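Local coordinates for D-ribulose-5-phosphate 3-epimerase, putative (Plasmodium falciparum, PDB 1TQX), which probably catalyses the interconversion of D-ribulose 5-phosphate and D-xylulose 5-phosphate, using one divalent metal ion per subunit, at residues L83-E94 with L115-T125. Residues are numbered along the deposited sequence; the frame is centred on the assembly and turned at random.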
loop_
_atom_site.group_PDB
_atom_site.type_symbol
_atom_site.label_atom_id
_atom_site.label_comp_id
_atom_site.label_asym_id
_atom_site.label_seq_id
_atom_site.Cartn_x
_atom_site.Cartn_y
_atom_site.Cartn_z
ATOM N N LEU A 83 -12.895 9.341 4.312
ATOM C CA LEU A 83 -11.709 9.560 3.486
ATOM C C LEU A 83 -12.042 9.801 2.015
ATOM O O LEU A 83 -11.330 9.333 1.116
ATOM C CB LEU A 83 -10.772 8.350 3.625
ATOM C CG LEU A 83 -10.197 8.102 5.033
ATOM C CD1 LEU A 83 -9.676 6.673 5.142
ATOM C CD2 LEU A 83 -9.084 9.122 5.316
ATOM N N LYS A 84 -13.117 10.540 1.773
ATOM C CA LYS A 84 -13.549 10.828 0.407
ATOM C C LYS A 84 -12.525 11.593 -0.428
ATOM O O LYS A 84 -12.539 11.495 -1.654
ATOM C CB LYS A 84 -14.858 11.632 0.411
ATOM C CG LYS A 84 -16.069 10.923 1.019
ATOM C CD LYS A 84 -17.324 11.784 0.814
ATOM C CE LYS A 84 -18.537 11.237 1.536
ATOM N NZ LYS A 84 -18.477 11.449 3.015
ATOM N N THR A 85 -11.649 12.362 0.217
ATOM C CA THR A 85 -10.663 13.126 -0.537
ATOM C C THR A 85 -9.387 12.350 -0.868
ATOM O O THR A 85 -8.513 12.881 -1.547
ATOM C CB THR A 85 -10.268 14.446 0.184
ATOM O OG1 THR A 85 -9.655 14.145 1.446
ATOM C CG2 THR A 85 -11.503 15.329 0.405
ATOM N N SER A 86 -9.278 11.108 -0.394
ATOM C CA SER A 86 -8.101 10.290 -0.697
ATOM C C SER A 86 -8.238 9.693 -2.100
ATOM O O SER A 86 -9.203 9.996 -2.806
ATOM C CB SER A 86 -7.931 9.185 0.353
ATOM O OG SER A 86 -7.454 9.736 1.575
ATOM N N ASN A 87 -7.288 8.853 -2.512
ATOM C CA ASN A 87 -7.329 8.268 -3.854
ATOM C C ASN A 87 -7.574 6.761 -3.903
ATOM O O ASN A 87 -8.287 6.270 -4.781
ATOM C CB ASN A 87 -6.044 8.620 -4.604
ATOM C CG ASN A 87 -5.993 10.074 -4.997
ATOM O OD1 ASN A 87 -6.727 10.513 -5.889
ATOM N ND2 ASN A 87 -5.148 10.842 -4.325
ATOM N N GLN A 88 -6.966 6.022 -2.983
ATOM C CA GLN A 88 -7.191 4.588 -2.910
ATOM C C GLN A 88 -7.316 4.167 -1.466
ATOM O O GLN A 88 -6.574 4.646 -0.607
ATOM C CB GLN A 88 -6.055 3.784 -3.552
ATOM C CG GLN A 88 -6.198 2.279 -3.305
ATOM C CD GLN A 88 -5.237 1.438 -4.130
ATOM O OE1 GLN A 88 -5.622 0.847 -5.134
ATOM N NE2 GLN A 88 -3.978 1.389 -3.710
ATOM N N LEU A 89 -8.269 3.280 -1.205
ATOM C CA LEU A 89 -8.475 2.745 0.129
ATOM C C LEU A 89 -8.221 1.250 0.022
ATOM O O LEU A 89 -8.850 0.558 -0.784
ATOM C CB LEU A 89 -9.910 2.994 0.617
ATOM C CG LEU A 89 -10.381 4.447 0.750
ATOM C CD1 LEU A 89 -11.769 4.455 1.420
ATOM C CD2 LEU A 89 -9.388 5.267 1.575
ATOM N N THR A 90 -7.279 0.761 0.819
ATOM C CA THR A 90 -6.929 -0.655 0.815
ATOM C C THR A 90 -7.309 -1.276 2.153
ATOM O O THR A 90 -6.822 -0.849 3.201
ATOM C CB THR A 90 -5.406 -0.842 0.581
ATOM O OG1 THR A 90 -5.062 -0.339 -0.715
ATOM C CG2 THR A 90 -5.012 -2.319 0.672
ATOM N N PHE A 91 -8.193 -2.271 2.125
ATOM C CA PHE A 91 -8.600 -2.924 3.364
ATOM C C PHE A 91 -8.049 -4.343 3.396
ATOM O O PHE A 91 -7.602 -4.863 2.371
ATOM C CB PHE A 91 -10.135 -2.929 3.499
ATOM C CG PHE A 91 -10.848 -3.736 2.449
ATOM C CD1 PHE A 91 -11.085 -5.097 2.638
ATOM C CD2 PHE A 91 -11.307 -3.132 1.282
ATOM C CE1 PHE A 91 -11.774 -5.845 1.676
ATOM C CE2 PHE A 91 -11.996 -3.875 0.315
ATOM C CZ PHE A 91 -12.228 -5.232 0.517
ATOM N N HIS A 92 -8.065 -4.962 4.575
ATOM C CA HIS A 92 -7.551 -6.317 4.715
ATOM C C HIS A 92 -8.585 -7.411 4.523
ATOM O O HIS A 92 -9.687 -7.347 5.057
ATOM C CB HIS A 92 -6.865 -6.483 6.076
ATOM C CG HIS A 92 -5.409 -6.134 6.055
ATOM N ND1 HIS A 92 -4.432 -7.051 5.723
ATOM C CD2 HIS A 92 -4.774 -4.950 6.219
ATOM C CE1 HIS A 92 -3.260 -6.444 5.676
ATOM N NE2 HIS A 92 -3.440 -5.167 5.970
ATOM N N PHE A 93 -8.202 -8.417 3.741
ATOM C CA PHE A 93 -9.041 -9.576 3.464
ATOM C C PHE A 93 -9.416 -10.179 4.817
ATOM O O PHE A 93 -10.555 -10.598 5.031
ATOM C CB PHE A 93 -8.228 -10.572 2.615
ATOM C CG PHE A 93 -8.973 -11.825 2.206
ATOM C CD1 PHE A 93 -10.161 -11.757 1.483
ATOM C CD2 PHE A 93 -8.430 -13.080 2.477
ATOM C CE1 PHE A 93 -10.791 -12.924 1.031
ATOM C CE2 PHE A 93 -9.054 -14.248 2.028
ATOM C CZ PHE A 93 -10.234 -14.165 1.303
ATOM N N GLU A 94 -8.453 -10.191 5.738
ATOM C CA GLU A 94 -8.668 -10.755 7.068
ATOM C C GLU A 94 -9.612 -9.939 7.944
ATOM O O GLU A 94 -10.255 -10.484 8.841
ATOM C CB GLU A 94 -7.331 -10.932 7.804
ATOM C CG GLU A 94 -6.302 -11.776 7.053
ATOM C CD GLU A 94 -5.491 -10.960 6.066
ATOM O OE1 GLU A 94 -5.771 -9.753 5.927
ATOM O OE2 GLU A 94 -4.571 -11.519 5.431
ATOM N N LEU A 115 -13.250 5.929 -5.914
ATOM C CA LEU A 115 -11.939 5.704 -5.320
ATOM C C LEU A 115 -11.387 4.386 -5.832
ATOM O O LEU A 115 -12.146 3.500 -6.202
ATOM C CB LEU A 115 -12.065 5.616 -3.795
ATOM C CG LEU A 115 -12.543 6.848 -3.024
ATOM C CD1 LEU A 115 -12.978 6.444 -1.615
ATOM C CD2 LEU A 115 -11.427 7.861 -2.975
ATOM N N TRP A 116 -10.067 4.261 -5.860
ATOM C CA TRP A 116 -9.450 3.001 -6.258
ATOM C C TRP A 116 -9.633 2.096 -5.045
ATOM O O TRP A 116 -9.689 2.582 -3.912
ATOM C CB TRP A 116 -7.957 3.193 -6.520
ATOM C CG TRP A 116 -7.615 3.543 -7.935
ATOM C CD1 TRP A 116 -8.393 4.218 -8.828
ATOM C CD2 TRP A 116 -6.383 3.255 -8.610
ATOM N NE1 TRP A 116 -7.724 4.369 -10.022
ATOM C CE2 TRP A 116 -6.488 3.787 -9.914
ATOM C CE3 TRP A 116 -5.200 2.599 -8.239
ATOM C CZ2 TRP A 116 -5.450 3.686 -10.852
ATOM C CZ3 TRP A 116 -4.166 2.497 -9.170
ATOM C CH2 TRP A 116 -4.301 3.039 -10.463
ATOM N N CYS A 117 -9.740 0.789 -5.268
ATOM C CA CYS A 117 -9.895 -0.143 -4.158
ATOM C C CYS A 117 -8.761 -1.156 -4.124
ATOM O O CYS A 117 -8.445 -1.801 -5.127
ATOM C CB CYS A 117 -11.230 -0.893 -4.238
ATOM S SG CYS A 117 -11.420 -2.182 -2.952
ATOM N N GLY A 118 -8.138 -1.273 -2.961
ATOM C CA GLY A 118 -7.069 -2.230 -2.803
ATOM C C GLY A 118 -7.461 -3.237 -1.740
ATOM O O GLY A 118 -8.302 -2.952 -0.885
ATOM N N ILE A 119 -6.881 -4.427 -1.806
ATOM C CA ILE A 119 -7.155 -5.439 -0.797
ATOM C C ILE A 119 -5.798 -6.017 -0.412
ATOM O O ILE A 119 -4.956 -6.276 -1.275
ATOM C CB ILE A 119 -8.108 -6.554 -1.315
ATOM C CG1 ILE A 119 -8.568 -7.418 -0.137
ATOM C CG2 ILE A 119 -7.411 -7.423 -2.364
ATOM C CD1 ILE A 119 -9.689 -8.394 -0.479
ATOM N N SER A 120 -5.579 -6.190 0.886
ATOM C CA SER A 120 -4.309 -6.706 1.363
ATOM C C SER A 120 -4.423 -8.052 2.074
ATOM O O SER A 120 -5.464 -8.380 2.650
ATOM C CB SER A 120 -3.660 -5.682 2.304
ATOM O OG SER A 120 -2.376 -6.109 2.734
ATOM N N ILE A 121 -3.341 -8.824 2.005
ATOM C CA ILE A 121 -3.252 -10.124 2.660
ATOM C C ILE A 121 -1.955 -10.189 3.465
ATOM O O ILE A 121 -0.901 -9.753 2.998
ATOM C CB ILE A 121 -3.258 -11.308 1.649
ATOM C CG1 ILE A 121 -2.279 -11.030 0.505
ATOM C CG2 ILE A 121 -4.673 -11.569 1.154
ATOM C CD1 ILE A 121 -2.147 -12.180 -0.483
ATOM N N LYS A 122 -2.045 -10.731 4.675
ATOM C CA LYS A 122 -0.886 -10.866 5.545
ATOM C C LYS A 122 -0.044 -12.078 5.122
ATOM O O LYS A 122 -0.506 -12.933 4.365
ATOM C CB LYS A 122 -1.348 -10.984 7.002
ATOM C CG LYS A 122 -2.122 -9.752 7.473
ATOM C CD LYS A 122 -2.292 -9.682 8.987
ATOM C CE LYS A 122 -3.256 -10.729 9.513
ATOM N NZ LYS A 122 -3.410 -10.649 11.002
ATOM N N PRO A 123 1.205 -12.161 5.602
ATOM C CA PRO A 123 2.107 -13.265 5.262
ATOM C C PRO A 123 1.524 -14.678 5.281
ATOM O O PRO A 123 1.734 -15.447 4.346
ATOM C CB PRO A 123 3.243 -13.094 6.266
ATOM C CG PRO A 123 3.312 -11.595 6.412
ATOM C CD PRO A 123 1.855 -11.224 6.541
ATOM N N LYS A 124 0.791 -15.018 6.336
ATOM C CA LYS A 124 0.219 -16.355 6.453
ATOM C C LYS A 124 -1.058 -16.620 5.658
ATOM O O LYS A 124 -1.563 -17.741 5.671
ATOM C CB LYS A 124 -0.035 -16.684 7.929
ATOM C CG LYS A 124 1.207 -16.589 8.804
ATOM C CD LYS A 124 0.872 -16.884 10.258
ATOM C CE LYS A 124 2.077 -16.672 11.158
ATOM N NZ LYS A 124 1.735 -16.902 12.586
ATOM N N THR A 125 -1.578 -15.612 4.961
ATOM C CA THR A 125 -2.806 -15.792 4.181
ATOM C C THR A 125 -2.531 -16.239 2.742
ATOM O O THR A 125 -1.729 -15.632 2.034
ATOM C CB THR A 125 -3.636 -14.493 4.159
ATOM O OG1 THR A 125 -3.877 -14.066 5.503
ATOM C CG2 THR A 125 -4.977 -14.723 3.472
#
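Six backbone hydrogen bonds, from W116 N to N87 O through F93 N to S120 O, pair strands 88-92 and 116-121 in parallel. The short strand axes cross at -28°; helix 100-111 connects them, a beta-alpha-beta unit of the TIM barrel.

Apolar contacts lie on the face of F91, C117 and I119, which packs against helix 100-111. I119 CD1 reaches F91 CE1 and, just past the strand, F93 CD1 (each 3.9 Å), while C117 SG meets F91 CE2 obliquely at 3.7 Å.

The opposite face carries the polar Q88, T90, H92 and S120 and looks into the barrel; Q88 NE2 hydrogen-bonds to D68, S120 OG to L143 O. T90 OG1 comes 3.5 Å from G118 CA. S120 CB makes a CH-pi contact over one H92 ring face, offset toward the rim, 3.7 Å from the centroid and 19° off the normal.

E94 bends at chi2 (85°), and OE2 takes two bonds: T125 OG1 on the anti lone pair (2.6 Å), K122 N on the syn side, tilted out of the carboxylate plane (2.8 Å). OE1 accepts H92 ND1 near the ring plane (3.0 Å). With H92 NE2 hydrogen-bonded to NE2 of zinc ligand H70, E94 stands behind second-shell H92, probably fixing the imidazole's rotation and helping position H70.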